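Side-chain contact in macrolide export ATP-binding/permease protein MacB (PDB 3FTJ), which probably exports macrolides as the inner-membrane ABC transporter of the tripartite efflux system MacAB-TdeA, and is represented here by its periplasmic region: residues A[16-21]-A[191-196]. Residues are numbered along the deposited sequence; the frame is centred on the assembly and turned at random.
Sequences MTIFNG and KSLTEL
L193, on the helix, turns its forked tip to M16 and I18, two residues apart on one face of the strand, CD1 facing M16 and CD2 meeting I18. The contact is wholly apolar, with no hydrogen bond across it. I18 and L193 meet tip to tip: I18 CD1 lies 3.4 Å from L193 CD2, tighter than usual for two methyl carbons, and 4.1 Å from L193 CD1, so one methyl touches both prongs of the fork. L193 CD2 also lies 4.0 Å from I18 CG1. The first torsion of L193 (chi1 -159°) sets CG opposite the backbone N and sends both methyls out to the strand. In I18 it is CG2 that stands anti to N, while CG1 lies beside N and carries CD1 forward, with chi2 of 146°, about 34° short of fully extended. M16, its chain fully extended from CA to CE, passes at greater distance, SD coming 4.3 Å from L193 CD1. All three side chains are buried. The contact packs helix 186-201 against one face of the sheet in the MacB-like periplasmic core domain. Strand 15-20 runs antiparallel to both of its neighbours, 175-180 and 206-209, from which V178 and I208 touch both M16 and L193, while L43 of helix 37-44 touches I18 and L193.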
loop_
_atom_site.group_PDB
_atom_site.type_symbol
_atom_site.label_atom_id
_atom_site.label_comp_id
_atom_site.label_asym_id
_atom_site.label_seq_id
_atom_site.Cartn_x
_atom_site.Cartn_y
_atom_site.Cartn_z
ATOM N N MET A 16 -11.134 -1.274 -2.245
ATOM C CA MET A 16 -10.910 -0.427 -3.407
ATOM C C MET A 16 -9.612 0.312 -3.194
ATOM O O MET A 16 -9.314 0.719 -2.075
ATOM C CB MET A 16 -12.033 0.587 -3.564
ATOM C CG MET A 16 -13.395 -0.039 -3.709
ATOM S SD MET A 16 -14.684 1.204 -3.836
ATOM C CE MET A 16 -16.114 0.127 -3.959
ATOM N N THR A 17 -8.844 0.483 -4.268
ATOM C CA THR A 17 -7.587 1.221 -4.205
ATOM C C THR A 17 -7.695 2.478 -5.053
ATOM O O THR A 17 -8.026 2.417 -6.239
ATOM C CB THR A 17 -6.394 0.365 -4.684
ATOM O OG1 THR A 17 -6.332 -0.845 -3.914
ATOM C CG2 THR A 17 -5.069 1.130 -4.531
ATOM N N ILE A 18 -7.430 3.618 -4.431
ATOM C CA ILE A 18 -7.471 4.898 -5.114
ATOM C C ILE A 18 -6.061 5.321 -5.540
ATOM O O ILE A 18 -5.138 5.332 -4.724
ATOM C CB ILE A 18 -8.092 5.961 -4.208
ATOM C CG1 ILE A 18 -9.405 5.431 -3.622
ATOM C CG2 ILE A 18 -8.323 7.250 -4.979
ATOM C CD1 ILE A 18 -9.684 5.903 -2.232
ATOM N N PHE A 19 -5.907 5.659 -6.819
ATOM C CA PHE A 19 -4.617 6.009 -7.408
ATOM C C PHE A 19 -4.630 7.425 -7.977
ATOM O O PHE A 19 -5.659 7.898 -8.444
ATOM C CB PHE A 19 -4.294 5.065 -8.569
ATOM C CG PHE A 19 -3.974 3.664 -8.150
ATOM C CD1 PHE A 19 -2.694 3.321 -7.758
ATOM C CD2 PHE A 19 -4.948 2.684 -8.169
ATOM C CE1 PHE A 19 -2.394 2.032 -7.377
ATOM C CE2 PHE A 19 -4.650 1.393 -7.793
ATOM C CZ PHE A 19 -3.372 1.067 -7.399
ATOM N N ASN A 20 -3.473 8.082 -7.969
ATOM C CA ASN A 20 -3.317 9.358 -8.656
ATOM C C ASN A 20 -3.474 9.184 -10.156
ATOM O O ASN A 20 -3.091 8.152 -10.705
ATOM C CB ASN A 20 -1.937 9.950 -8.370
ATOM C CG ASN A 20 -1.717 10.216 -6.904
ATOM O OD1 ASN A 20 -0.811 9.666 -6.291
ATOM N ND2 ASN A 20 -2.565 11.046 -6.328
ATOM N N GLY A 21 -4.024 10.195 -10.818
ATOM C CA GLY A 21 -4.076 10.196 -12.267
ATOM C C GLY A 21 -5.408 9.751 -12.836
ATOM O O GLY A 21 -6.423 9.757 -12.140
ATOM N N LYS A 191 -19.262 5.364 -5.295
ATOM C CA LYS A 191 -19.797 6.670 -5.661
ATOM C C LYS A 191 -19.590 7.717 -4.573
ATOM O O LYS A 191 -19.194 8.841 -4.866
ATOM C CB LYS A 191 -21.288 6.574 -6.002
ATOM C CG LYS A 191 -21.577 5.876 -7.322
ATOM C CD LYS A 191 -23.075 5.816 -7.601
ATOM C CE LYS A 191 -23.688 7.215 -7.682
ATOM N NZ LYS A 191 -25.181 7.176 -7.853
ATOM N N SER A 192 -19.887 7.359 -3.327
ATOM C CA SER A 192 -19.695 8.285 -2.210
ATOM C C SER A 192 -18.219 8.658 -2.092
ATOM O O SER A 192 -17.863 9.818 -1.892
ATOM C CB SER A 192 -20.150 7.647 -0.897
ATOM O OG SER A 192 -21.431 7.056 -1.020
ATOM N N LEU A 193 -17.371 7.647 -2.213
ATOM C CA LEU A 193 -15.935 7.802 -2.094
ATOM C C LEU A 193 -15.416 8.730 -3.191
ATOM O O LEU A 193 -14.612 9.624 -2.935
ATOM C CB LEU A 193 -15.294 6.420 -2.195
ATOM C CG LEU A 193 -13.901 6.199 -1.637
ATOM C CD1 LEU A 193 -13.606 4.705 -1.627
ATOM C CD2 LEU A 193 -12.898 6.945 -2.482
ATOM N N THR A 194 -15.892 8.512 -4.414
ATOM C CA THR A 194 -15.539 9.356 -5.552
ATOM C C THR A 194 -15.988 10.791 -5.343
ATOM O O THR A 194 -15.235 11.730 -5.579
ATOM C CB THR A 194 -16.177 8.852 -6.843
ATOM O OG1 THR A 194 -15.671 7.548 -7.146
ATOM C CG2 THR A 194 -15.865 9.802 -7.997
ATOM N N GLU A 195 -17.224 10.973 -4.904
ATOM C CA GLU A 195 -17.715 12.327 -4.694
ATOM C C GLU A 195 -16.949 13.057 -3.594
ATOM O O GLU A 195 -16.634 14.232 -3.742
ATOM C CB GLU A 195 -19.226 12.335 -4.448
ATOM C CG GLU A 195 -20.006 12.153 -5.735
ATOM C CD GLU A 195 -19.427 12.987 -6.879
ATOM O OE1 GLU A 195 -19.253 14.214 -6.696
ATOM O OE2 GLU A 195 -19.140 12.419 -7.961
ATOM N N LEU A 196 -16.632 12.355 -2.507
ATOM C CA LEU A 196 -15.891 12.968 -1.409
ATOM C C LEU A 196 -14.502 13.429 -1.866
ATOM O O LEU A 196 -14.107 14.575 -1.622
ATOM C CB LEU A 196 -15.780 12.012 -0.221
ATOM C CG LEU A 196 -14.971 12.465 1.004
ATOM C CD1 LEU A 196 -15.502 13.767 1.590
ATOM C CD2 LEU A 196 -14.971 11.367 2.065
#